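Local coordinates for Sso-CP2 metallo-carboxypetidase (Sulfolobus solfataricus, PDB 4MMO), which probably hydrolyses peptides as a zinc-dependent carboxypeptidase of the M20 family, at residues K63-I68 with N128-Y133; L155-V160 with L390-A395; L183-V188 with G336-H341; N283-E288 with K307-L312. All blocks are in the same frame, centred on the assembly; numbering follows the deposited sequence.

Contact 1 (K63-I68 with N128-Y133); sequences KKTLLI and NVKLLY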
# COMPACT_ATOMS: atom_id res chain seq x y z
N LYS A 63 -3.38 -18.13 -52.16
CA LYS A 63 -3.82 -19.34 -51.48
C LYS A 63 -3.67 -19.23 -49.97
O LYS A 63 -4.42 -19.87 -49.22
CB LYS A 63 -3.03 -20.55 -52.00
CG LYS A 63 -3.33 -20.90 -53.45
CD LYS A 63 -2.53 -22.11 -53.91
CE LYS A 63 -2.91 -22.52 -55.32
NZ LYS A 63 -2.43 -21.54 -56.34
N LYS A 64 -2.71 -18.43 -49.52
CA LYS A 64 -2.44 -18.25 -48.09
C LYS A 64 -2.99 -16.93 -47.57
O LYS A 64 -2.96 -15.91 -48.27
CB LYS A 64 -0.94 -18.32 -47.82
CG LYS A 64 -0.37 -19.72 -47.88
CD LYS A 64 1.13 -19.69 -47.70
CE LYS A 64 1.73 -21.08 -47.59
NZ LYS A 64 3.18 -21.02 -47.26
N THR A 65 -3.49 -16.95 -46.34
CA THR A 65 -4.02 -15.76 -45.68
C THR A 65 -3.32 -15.54 -44.35
O THR A 65 -3.29 -16.43 -43.50
CB THR A 65 -5.53 -15.88 -45.45
OG1 THR A 65 -6.20 -16.04 -46.70
CG2 THR A 65 -6.07 -14.63 -44.74
N LEU A 66 -2.77 -14.34 -44.18
CA LEU A 66 -2.09 -13.96 -42.95
C LEU A 66 -2.92 -12.94 -42.15
O LEU A 66 -3.38 -11.94 -42.69
CB LEU A 66 -0.72 -13.36 -43.28
CG LEU A 66 0.09 -12.79 -42.12
CD1 LEU A 66 0.51 -13.89 -41.16
CD2 LEU A 66 1.30 -12.03 -42.63
N LEU A 67 -3.10 -13.22 -40.86
CA LEU A 67 -3.74 -12.29 -39.94
C LEU A 67 -2.66 -11.54 -39.16
O LEU A 67 -1.83 -12.16 -38.50
CB LEU A 67 -4.66 -13.04 -38.97
CG LEU A 67 -5.42 -12.21 -37.93
CD1 LEU A 67 -6.30 -11.17 -38.60
CD2 LEU A 67 -6.26 -13.11 -37.04
N ILE A 68 -2.66 -10.21 -39.26
CA ILE A 68 -1.67 -9.39 -38.57
C ILE A 68 -2.31 -8.62 -37.42
O ILE A 68 -3.26 -7.87 -37.62
CB ILE A 68 -0.99 -8.40 -39.55
CG1 ILE A 68 -0.26 -9.18 -40.64
CG2 ILE A 68 -0.02 -7.48 -38.79
CD1 ILE A 68 0.50 -8.32 -41.63
N ASN A 128 -2.73 -13.06 -48.89
CA ASN A 128 -3.83 -12.23 -48.43
C ASN A 128 -3.54 -11.79 -47.01
O ASN A 128 -3.07 -12.58 -46.19
CB ASN A 128 -5.14 -13.01 -48.48
CG ASN A 128 -5.43 -13.57 -49.85
OD1 ASN A 128 -5.25 -12.89 -50.86
ND2 ASN A 128 -5.88 -14.82 -49.90
N VAL A 129 -3.81 -10.52 -46.72
CA VAL A 129 -3.52 -9.95 -45.41
C VAL A 129 -4.78 -9.38 -44.78
O VAL A 129 -5.50 -8.59 -45.38
CB VAL A 129 -2.44 -8.85 -45.51
CG1 VAL A 129 -2.23 -8.16 -44.16
CG2 VAL A 129 -1.14 -9.45 -46.00
N LYS A 130 -5.03 -9.82 -43.55
CA LYS A 130 -6.10 -9.27 -42.73
C LYS A 130 -5.46 -8.54 -41.56
O LYS A 130 -4.59 -9.10 -40.88
CB LYS A 130 -7.01 -10.38 -42.23
CG LYS A 130 -7.75 -11.09 -43.35
CD LYS A 130 -8.62 -12.21 -42.81
CE LYS A 130 -9.51 -12.77 -43.90
NZ LYS A 130 -10.37 -13.87 -43.39
N LEU A 131 -5.88 -7.30 -41.34
CA LEU A 131 -5.32 -6.46 -40.29
C LEU A 131 -6.31 -6.31 -39.14
O LEU A 131 -7.49 -6.06 -39.35
CB LEU A 131 -5.01 -5.07 -40.84
CG LEU A 131 -4.05 -4.97 -42.03
CD1 LEU A 131 -3.93 -3.51 -42.44
CD2 LEU A 131 -2.68 -5.55 -41.69
N LEU A 132 -5.81 -6.47 -37.92
CA LEU A 132 -6.64 -6.32 -36.73
C LEU A 132 -5.90 -5.51 -35.68
O LEU A 132 -5.02 -6.02 -34.99
CB LEU A 132 -7.04 -7.68 -36.17
CG LEU A 132 -8.15 -7.66 -35.12
CD1 LEU A 132 -9.44 -7.19 -35.74
CD2 LEU A 132 -8.35 -9.04 -34.49
N TYR A 133 -6.27 -4.23 -35.57
CA TYR A 133 -5.65 -3.32 -34.61
C TYR A 133 -6.62 -3.00 -33.48
O TYR A 133 -7.67 -2.38 -33.71
CB TYR A 133 -5.25 -2.03 -35.32
CG TYR A 133 -4.34 -2.22 -36.51
CD1 TYR A 133 -3.39 -3.23 -36.53
CD2 TYR A 133 -4.42 -1.37 -37.60
CE1 TYR A 133 -2.55 -3.39 -37.61
CE2 TYR A 133 -3.58 -1.52 -38.69
CZ TYR A 133 -2.65 -2.54 -38.69
OH TYR A 133 -1.81 -2.70 -39.77

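Contact 2 (L155-V160 with L390-A395); sequences LKADSV and LGIRDA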
# COMPACT_ATOMS: atom_id res chain seq x y z
N LEU A 155 -12.43 -13.63 -39.68
CA LEU A 155 -11.03 -13.53 -39.30
C LEU A 155 -10.21 -14.76 -39.66
O LEU A 155 -9.04 -14.85 -39.29
CB LEU A 155 -10.92 -13.28 -37.79
CG LEU A 155 -11.49 -11.95 -37.32
CD1 LEU A 155 -11.51 -11.91 -35.79
CD2 LEU A 155 -10.68 -10.79 -37.88
N LYS A 156 -10.82 -15.70 -40.38
CA LYS A 156 -10.13 -16.93 -40.75
C LYS A 156 -8.83 -16.63 -41.49
O LYS A 156 -8.80 -15.83 -42.42
CB LYS A 156 -11.02 -17.81 -41.62
CG LYS A 156 -10.37 -19.14 -42.00
CD LYS A 156 -11.25 -19.96 -42.93
CE LYS A 156 -10.63 -21.32 -43.20
NZ LYS A 156 -11.53 -22.19 -44.00
N ALA A 157 -7.76 -17.29 -41.06
CA ALA A 157 -6.46 -17.14 -41.69
C ALA A 157 -5.64 -18.40 -41.42
O ALA A 157 -5.93 -19.13 -40.47
CB ALA A 157 -5.75 -15.92 -41.15
N ASP A 158 -4.62 -18.64 -42.24
CA ASP A 158 -3.77 -19.82 -42.08
C ASP A 158 -2.71 -19.61 -41.02
O ASP A 158 -2.20 -20.56 -40.44
CB ASP A 158 -3.11 -20.18 -43.41
CG ASP A 158 -4.11 -20.31 -44.53
OD1 ASP A 158 -4.94 -21.25 -44.49
OD2 ASP A 158 -4.09 -19.47 -45.45
N SER A 159 -2.36 -18.35 -40.78
CA SER A 159 -1.37 -18.03 -39.77
C SER A 159 -1.59 -16.63 -39.22
O SER A 159 -2.31 -15.83 -39.82
CB SER A 159 0.05 -18.15 -40.33
OG SER A 159 0.26 -17.20 -41.36
N VAL A 160 -0.96 -16.35 -38.09
CA VAL A 160 -1.09 -15.06 -37.44
C VAL A 160 0.24 -14.59 -36.88
O VAL A 160 1.01 -15.39 -36.35
CB VAL A 160 -2.14 -15.12 -36.30
CG1 VAL A 160 -1.80 -16.23 -35.31
CG2 VAL A 160 -2.25 -13.78 -35.59
N LEU A 390 -9.77 -18.67 -32.33
CA LEU A 390 -9.77 -18.64 -33.79
C LEU A 390 -9.14 -19.90 -34.39
O LEU A 390 -9.22 -20.13 -35.59
CB LEU A 390 -9.04 -17.41 -34.32
CG LEU A 390 -9.85 -16.11 -34.48
CD1 LEU A 390 -8.95 -15.02 -35.03
CD2 LEU A 390 -11.05 -16.30 -35.40
N GLY A 391 -8.50 -20.70 -33.54
CA GLY A 391 -7.94 -21.96 -33.97
C GLY A 391 -6.77 -21.82 -34.92
O GLY A 391 -6.54 -22.70 -35.76
N ILE A 392 -6.02 -20.73 -34.80
CA ILE A 392 -4.83 -20.52 -35.64
C ILE A 392 -3.58 -20.98 -34.91
O ILE A 392 -2.98 -20.23 -34.14
CB ILE A 392 -4.68 -19.05 -36.07
CG1 ILE A 392 -5.96 -18.56 -36.75
CG2 ILE A 392 -3.48 -18.91 -37.01
CD1 ILE A 392 -5.93 -17.10 -37.15
N ARG A 393 -3.18 -22.22 -35.18
CA ARG A 393 -2.06 -22.86 -34.50
C ARG A 393 -0.73 -22.22 -34.89
O ARG A 393 0.19 -22.12 -34.08
CB ARG A 393 -2.04 -24.35 -34.85
CG ARG A 393 -1.27 -25.23 -33.88
CD ARG A 393 -1.36 -26.70 -34.27
N ASP A 394 -0.62 -21.79 -36.15
CA ASP A 394 0.62 -21.21 -36.64
C ASP A 394 0.67 -19.74 -36.26
O ASP A 394 0.23 -18.87 -37.02
CB ASP A 394 0.73 -21.39 -38.16
CG ASP A 394 0.79 -22.85 -38.58
OD1 ASP A 394 1.16 -23.69 -37.74
OD2 ASP A 394 0.47 -23.16 -39.74
N ALA A 395 1.22 -19.48 -35.08
CA ALA A 395 1.32 -18.12 -34.55
C ALA A 395 2.74 -17.83 -34.09
O ALA A 395 3.43 -18.71 -33.59
CB ALA A 395 0.34 -17.93 -33.40
O HOH W 1 -2.60 -22.25 -38.31

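Contact 3 (L183-V188 with G336-H341); sequences LYVELV and GEILAH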
# COMPACT_ATOMS: atom_id res chain seq x y z
N LEU A 183 -3.84 -13.78 -14.82
CA LEU A 183 -5.03 -13.62 -13.99
C LEU A 183 -4.79 -12.49 -12.99
O LEU A 183 -3.99 -12.65 -12.07
CB LEU A 183 -5.34 -14.92 -13.25
CG LEU A 183 -6.53 -14.86 -12.28
CD1 LEU A 183 -7.83 -14.66 -13.04
CD2 LEU A 183 -6.61 -16.11 -11.41
N TYR A 184 -5.46 -11.36 -13.18
CA TYR A 184 -5.44 -10.27 -12.20
C TYR A 184 -6.53 -10.51 -11.16
O TYR A 184 -7.65 -10.87 -11.51
CB TYR A 184 -5.69 -8.91 -12.85
CG TYR A 184 -4.56 -8.37 -13.69
CD1 TYR A 184 -3.31 -8.14 -13.14
CD2 TYR A 184 -4.76 -8.05 -15.03
CE1 TYR A 184 -2.27 -7.64 -13.91
CE2 TYR A 184 -3.74 -7.54 -15.80
CZ TYR A 184 -2.49 -7.33 -15.24
OH TYR A 184 -1.47 -6.83 -16.01
N VAL A 185 -6.19 -10.30 -9.90
CA VAL A 185 -7.15 -10.46 -8.82
C VAL A 185 -6.98 -9.35 -7.79
O VAL A 185 -5.85 -8.96 -7.47
CB VAL A 185 -7.01 -11.83 -8.13
CG1 VAL A 185 -7.85 -11.91 -6.86
CG2 VAL A 185 -7.40 -12.93 -9.10
N GLU A 186 -8.10 -8.85 -7.28
CA GLU A 186 -8.09 -7.91 -6.17
C GLU A 186 -8.86 -8.49 -5.00
O GLU A 186 -10.00 -8.93 -5.16
CB GLU A 186 -8.69 -6.58 -6.57
CG GLU A 186 -8.83 -5.62 -5.40
CD GLU A 186 -8.99 -4.18 -5.82
OE1 GLU A 186 -9.72 -3.93 -6.81
OE2 GLU A 186 -8.38 -3.30 -5.18
N LEU A 187 -8.22 -8.52 -3.83
CA LEU A 187 -8.87 -8.97 -2.61
C LEU A 187 -9.18 -7.75 -1.76
O LEU A 187 -8.34 -6.86 -1.63
CB LEU A 187 -7.95 -9.90 -1.82
CG LEU A 187 -7.47 -11.16 -2.54
CD1 LEU A 187 -6.58 -11.98 -1.61
CD2 LEU A 187 -8.65 -11.99 -3.02
N VAL A 188 -10.38 -7.71 -1.20
CA VAL A 188 -10.79 -6.59 -0.37
C VAL A 188 -11.46 -7.08 0.91
O VAL A 188 -12.31 -7.97 0.88
CB VAL A 188 -11.77 -5.66 -1.11
CG1 VAL A 188 -12.12 -4.45 -0.25
CG2 VAL A 188 -11.17 -5.20 -2.43
N GLY A 336 -14.31 -11.62 2.56
CA GLY A 336 -14.37 -10.37 1.84
C GLY A 336 -14.67 -10.55 0.37
O GLY A 336 -15.12 -11.61 -0.06
N GLU A 337 -14.41 -9.51 -0.41
CA GLU A 337 -14.72 -9.49 -1.82
C GLU A 337 -13.54 -10.00 -2.63
O GLU A 337 -12.38 -9.80 -2.26
CB GLU A 337 -15.06 -8.07 -2.26
CG GLU A 337 -16.28 -7.96 -3.15
CD GLU A 337 -16.44 -6.59 -3.77
OE1 GLU A 337 -15.58 -5.71 -3.52
OE2 GLU A 337 -17.42 -6.38 -4.52
N ILE A 338 -13.84 -10.67 -3.74
CA ILE A 338 -12.83 -11.06 -4.71
C ILE A 338 -13.24 -10.53 -6.08
O ILE A 338 -14.34 -10.82 -6.56
CB ILE A 338 -12.66 -12.58 -4.82
CG1 ILE A 338 -12.64 -13.23 -3.44
CG2 ILE A 338 -11.38 -12.90 -5.58
CD1 ILE A 338 -12.72 -14.73 -3.48
N LEU A 339 -12.36 -9.75 -6.69
CA LEU A 339 -12.60 -9.18 -8.01
C LEU A 339 -11.49 -9.66 -8.95
O LEU A 339 -10.32 -9.65 -8.58
CB LEU A 339 -12.59 -7.66 -7.93
CG LEU A 339 -13.53 -7.05 -6.89
CD1 LEU A 339 -13.12 -5.62 -6.57
CD2 LEU A 339 -14.97 -7.10 -7.39
N ALA A 340 -11.87 -10.07 -10.16
CA ALA A 340 -10.90 -10.58 -11.13
C ALA A 340 -11.08 -9.94 -12.50
O ALA A 340 -12.15 -9.42 -12.82
CB ALA A 340 -11.01 -12.08 -11.24
N HIS A 341 -10.03 -9.98 -13.32
CA HIS A 341 -10.09 -9.52 -14.70
C HIS A 341 -8.82 -9.91 -15.46
O HIS A 341 -7.86 -10.40 -14.88
CB HIS A 341 -10.30 -8.01 -14.77
CG HIS A 341 -9.19 -7.21 -14.15
ND1 HIS A 341 -9.14 -6.94 -12.80
CD2 HIS A 341 -8.10 -6.63 -14.70
CE1 HIS A 341 -8.06 -6.22 -12.55
NE2 HIS A 341 -7.41 -6.02 -13.68

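Contact 4 (N283-E288 with K307-L312); sequences NVDGFE and KLDFRL. With SO4 (sulfate ion), chain D.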
# COMPACT_ATOMS: atom_id res chain seq x y z
N ASN A 283 2.16 -13.24 -7.80
CA ASN A 283 2.85 -12.01 -7.41
C ASN A 283 1.90 -10.99 -6.79
O ASN A 283 0.75 -10.85 -7.21
CB ASN A 283 3.53 -11.41 -8.64
CG ASN A 283 4.26 -10.13 -8.33
OD1 ASN A 283 5.29 -10.13 -7.66
ND2 ASN A 283 3.73 -9.02 -8.83
N VAL A 284 2.40 -10.27 -5.78
CA VAL A 284 1.64 -9.19 -5.16
C VAL A 284 2.04 -7.87 -5.80
O VAL A 284 3.19 -7.44 -5.67
CB VAL A 284 1.87 -9.14 -3.63
CG1 VAL A 284 1.10 -7.97 -3.01
CG2 VAL A 284 1.45 -10.45 -2.98
N ASP A 285 1.10 -7.23 -6.48
CA ASP A 285 1.36 -5.96 -7.14
C ASP A 285 1.14 -4.81 -6.18
O ASP A 285 1.71 -3.73 -6.34
CB ASP A 285 0.43 -5.77 -8.34
CG ASP A 285 0.58 -6.87 -9.36
OD1 ASP A 285 1.52 -6.81 -10.17
OD2 ASP A 285 -0.26 -7.80 -9.34
N GLY A 286 0.29 -5.04 -5.19
CA GLY A 286 -0.07 -3.98 -4.27
C GLY A 286 -0.73 -4.47 -3.01
O GLY A 286 -1.43 -5.48 -3.00
N PHE A 287 -0.49 -3.74 -1.93
CA PHE A 287 -1.17 -3.96 -0.67
C PHE A 287 -1.29 -2.62 0.03
O PHE A 287 -0.29 -1.96 0.31
CB PHE A 287 -0.39 -4.96 0.19
CG PHE A 287 -1.09 -5.33 1.48
CD1 PHE A 287 -1.81 -6.50 1.59
CD2 PHE A 287 -1.01 -4.50 2.58
CE1 PHE A 287 -2.44 -6.84 2.77
CE2 PHE A 287 -1.64 -4.83 3.76
CZ PHE A 287 -2.35 -6.00 3.86
N GLU A 288 -2.53 -2.21 0.28
CA GLU A 288 -2.82 -0.94 0.94
C GLU A 288 -3.71 -1.19 2.14
O GLU A 288 -4.68 -1.94 2.07
CB GLU A 288 -3.53 0.01 -0.02
CG GLU A 288 -3.96 1.34 0.59
CD GLU A 288 -2.78 2.24 0.92
OE1 GLU A 288 -1.79 2.24 0.16
OE2 GLU A 288 -2.84 2.95 1.95
N LYS A 307 -3.69 -6.53 -4.50
CA LYS A 307 -3.81 -6.86 -5.91
C LYS A 307 -2.78 -7.91 -6.30
O LYS A 307 -1.58 -7.73 -6.06
CB LYS A 307 -3.64 -5.60 -6.77
CG LYS A 307 -4.83 -4.66 -6.73
CD LYS A 307 -4.61 -3.44 -7.59
CE LYS A 307 -5.67 -2.37 -7.33
NZ LYS A 307 -6.46 -2.06 -8.55
N LEU A 308 -3.25 -8.99 -6.91
CA LEU A 308 -2.40 -10.11 -7.28
C LEU A 308 -2.47 -10.35 -8.78
O LEU A 308 -3.53 -10.22 -9.39
CB LEU A 308 -2.86 -11.39 -6.57
CG LEU A 308 -3.09 -11.31 -5.06
CD1 LEU A 308 -3.80 -12.56 -4.57
CD2 LEU A 308 -1.77 -11.13 -4.33
N ASP A 309 -1.33 -10.68 -9.37
CA ASP A 309 -1.29 -11.16 -10.74
C ASP A 309 -0.63 -12.53 -10.76
O ASP A 309 0.41 -12.74 -10.12
CB ASP A 309 -0.57 -10.17 -11.66
CG ASP A 309 0.94 -10.16 -11.45
OD1 ASP A 309 1.39 -9.63 -10.42
OD2 ASP A 309 1.66 -10.67 -12.33
N PHE A 310 -1.26 -13.48 -11.45
CA PHE A 310 -0.71 -14.81 -11.64
C PHE A 310 -0.26 -14.96 -13.09
O PHE A 310 -1.08 -14.82 -13.99
CB PHE A 310 -1.77 -15.89 -11.37
CG PHE A 310 -2.26 -15.95 -9.94
CD1 PHE A 310 -3.26 -15.09 -9.50
CD2 PHE A 310 -1.75 -16.89 -9.06
CE1 PHE A 310 -3.72 -15.16 -8.20
CE2 PHE A 310 -2.21 -16.96 -7.76
CZ PHE A 310 -3.20 -16.10 -7.33
N ARG A 311 1.02 -15.22 -13.31
CA ARG A 311 1.50 -15.53 -14.65
C ARG A 311 1.41 -17.04 -14.83
O ARG A 311 1.86 -17.80 -13.98
CB ARG A 311 2.94 -15.07 -14.85
CG ARG A 311 3.15 -13.59 -14.62
CD ARG A 311 2.57 -12.76 -15.74
NE ARG A 311 2.71 -11.33 -15.45
CZ ARG A 311 2.65 -10.37 -16.36
NH1 ARG A 311 2.47 -10.65 -17.64
NH2 ARG A 311 2.79 -9.10 -15.98
N LEU A 312 0.84 -17.46 -15.95
CA LEU A 312 0.53 -18.87 -16.18
C LEU A 312 1.31 -19.46 -17.34
O LEU A 312 1.75 -18.74 -18.24
CB LEU A 312 -0.97 -19.02 -16.43
CG LEU A 312 -1.86 -18.42 -15.33
CD1 LEU A 312 -3.32 -18.44 -15.76
CD2 LEU A 312 -1.66 -19.18 -14.03
S SO4 D . 2.64 -7.68 -20.22
O1 SO4 D . 2.37 -6.80 -19.08
O2 SO4 D . 1.79 -7.30 -21.36
O3 SO4 D . 4.09 -7.57 -20.45
O4 SO4 D . 2.34 -9.06 -19.88

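Contact 1 (K63-I68 with N128-Y133)
Thr65 to Ile68 and Asn128 to Leu131 pair residue for residue as parallel neighbours in the mixed sheet of the zinc-binding domain. Helix 102-121 lies between the two strands in sequence and packs on the sheet, as in a beta-alpha-beta crossover. A backbone ladder of five hydrogen bonds joins the strands. Lys64 O and Leu66 O accept from Asn128 N and Lys130 N, Leu66 N and Ile68 N donate to Asn128 O and Lys130 O, and Leu132 N closes the series on Ile68 O at 2.9 Å. The bond from Ile68 N to Lys130 O is short, 2.8 Å, and nearly straight (175°). CA-H groups of Thr65, Val129 and Leu67 lean on the same carbonyls.

Apolar contacts form on both faces. Toward helix 102-121, Ile68 sends CG1 back beside its own N (chi1 -61°), which lays CD1 against Val129 CG1 at 3.7 Å, while Leu131 CD2 comes up to Ile68 CB at 3.9 Å. On the other face, Leu67 CD1 rests on Lys130 CB at 3.8 Å, and the extended Lys130 chain passes Thr65 CG2, with CE 4.0 Å from that methyl. Lys130 NZ then binds the carbonyls of Lys154 and Lys156. Ile68 is about 8 Å, side chain to side chain, from the zinc ligand Glu163, and its strand runs on to the ligand His71.

Polar side chains meet at the start of the ladder. Asn128 OD1 accepts from the backbone N of Val60 and Ala62, which holds the amide in place; Asn128 ND2 adds a weak hydrogen bond to Thr65 OG1 at 3.4 Å.

Contact 2 (L155-V160 with L390-A395)
Ile392 fills the middle of this contact, lying over Ala157, Ser159 and Val160 with a different branch turned to each part. With CG1 beside the backbone N (chi1 -54°), CG2 lies anti to it and sits 3.6 Å from Ser159 CA and equally near Val160 CG1, whereas the other arm runs back along Ala157, where CG1 lies 3.8 Å from Ala157 O and CD1 approaches the methyl. Val160 CG1 stands between its own N and carbonyl carbon (chi1 55°), and that torsion also presses it against Ala395 CB at 3.3 Å, a tight methyl pair. At the other end of the apolar strip Leu155 and Leu390 cross at about a right angle; both methyls of Leu390 face Leu155 CB, CD1 at 3.8 Å. Ile148 of helix 144-149 packs on both leucines.

Outward from these side chains the backbones come together. Val160 N donates to Asp394 O at 3.0 Å, and Val160 pairs with Ala395 as a parallel bridge, the first step by which strand 395-396 joins the edge of the sheet beside strand 159-161. Asp394 is the centre of an inverse gamma turn leading into it. Gly391, with positive phi, has by then taken the chain out of helix 383-389.

At the polar rim a water donates to Asp158 O at 2.7 Å and accepts from Asp394 N, spanning a gap that the two backbones do not close directly. Asp158 OD2 accepts from Thr65 N of the neighbouring strand. Aliphatic packing thus seats the loop 390-394, while the Val160 N to Asp394 O bond, continued by Val160 with Val396, joins the short strand to the sheet and the water bridges the approach.

Contact 3 (L183-V188 with G336-H341)
Tyr184 and His341 form one end pair of a regular antiparallel ladder in the sheet of the dimerisation domain, where strand 337-348 lines up along strand 178-190. Six backbone hydrogen bonds join Tyr184 with His341, Glu186 with Leu339 and Val188 with Glu337; that from Glu186 N to Leu339 O is the shortest, at 2.7 Å.

On the face turned to helix 318-331, Ile338 keeps CG1 beside its backbone N (chi1 -44°), which leaves CG2 anti to N; this methyl touches both Val185 CG1 and Leu187 CD2, 3.9 Å from each. All three side chains point the same way. On the opposite face Glu186 runs out fully extended beside Leu339, its OE1 reaching Leu339 CD1 at 3.8 Å.

His341 takes the less usual first torsion (chi1 62°), with CG between N and the carbonyl carbon, and so folds its ring back over Tyr184. The two rings are inclined by 28° but slid apart, centroids 5.1 Å from each other, so there is little true stacking. Ser296 of the second subunit packs on both residues. What covers the imidazole is a CH-pi contact: Tyr184 CB stands over one face, 3.6 Å from the His341 ring centroid.

Contact 4 (N283-E288 with K307-L312)
Asp309 OD1 is the focus of the polar contact, met by the side chains of Asn283 and Asp285. Asn283 ND2 donates to its syn lone pair at 2.9 Å, the oxygen lying in the plane of the amide although the carboxylate is turned 71° from that plane. Asp285 crosses Asp309 at about a right angle and brings OD2 to within 2.7 Å of Asp309 OD1; oxygens this close probably share a proton. Beneath them, on the other face, Val284 CG2 and Leu308 CD2 lie side by side at 3.6 Å.

The next shell sets these groups in place. Asp309 keeps CG between its backbone N and carbonyl carbon (chi1 73°), turning the carboxylate toward the neighbouring strand, and Arg311 NE forms a weak salt bridge with Asp309 OD2 at 3.4 Å. Arg311 NH1 in turn binds sulfate O4 at 2.8 Å; the ion, probably from the crystallisation liquor, is also held by Thr380 N and by His197 NE2 of the second subunit. In that subunit, Ile299 receives Asn283 ND2 on its O and gives its N to Asp285 OD1, while Ser198 OG bonds both Asp309 OD2 and Arg311 NH2.

The backbones pair through Asn283 and Asp309, then slip by one residue. Asp285 N donates to Lys307 O at 2.8 Å, Gly286 N reaches the same oxygen weakly, and Lys307 N returns to Gly286 O. This is a classic beta bulge in the hairpin 283-312, set where Gly286 to Glu288 carry the sheet across the dimer interface of the M20 dimerisation domain.

In the fold
The four contacts fall into two pairs, one in each sheet. Contacts 1 and 2, centres about 9 Å apart, touch directly and share the mixed sheet, where strand 65-71 is the neighbour of both 128-134 and 159-161. Contacts 3 and 4, centres about 10 Å apart, meet where strand 178-190 borders 299-312, in the antiparallel sheet that reaches the second subunit. Between the pairs the centres are about 32 to 37 Å apart. Contact 1 closes first along the chain; contact 2 then encloses contact 3, which encloses contact 4. The dimerisation domain is thus an insertion in the zinc-binding domain, which the chain later re-enters.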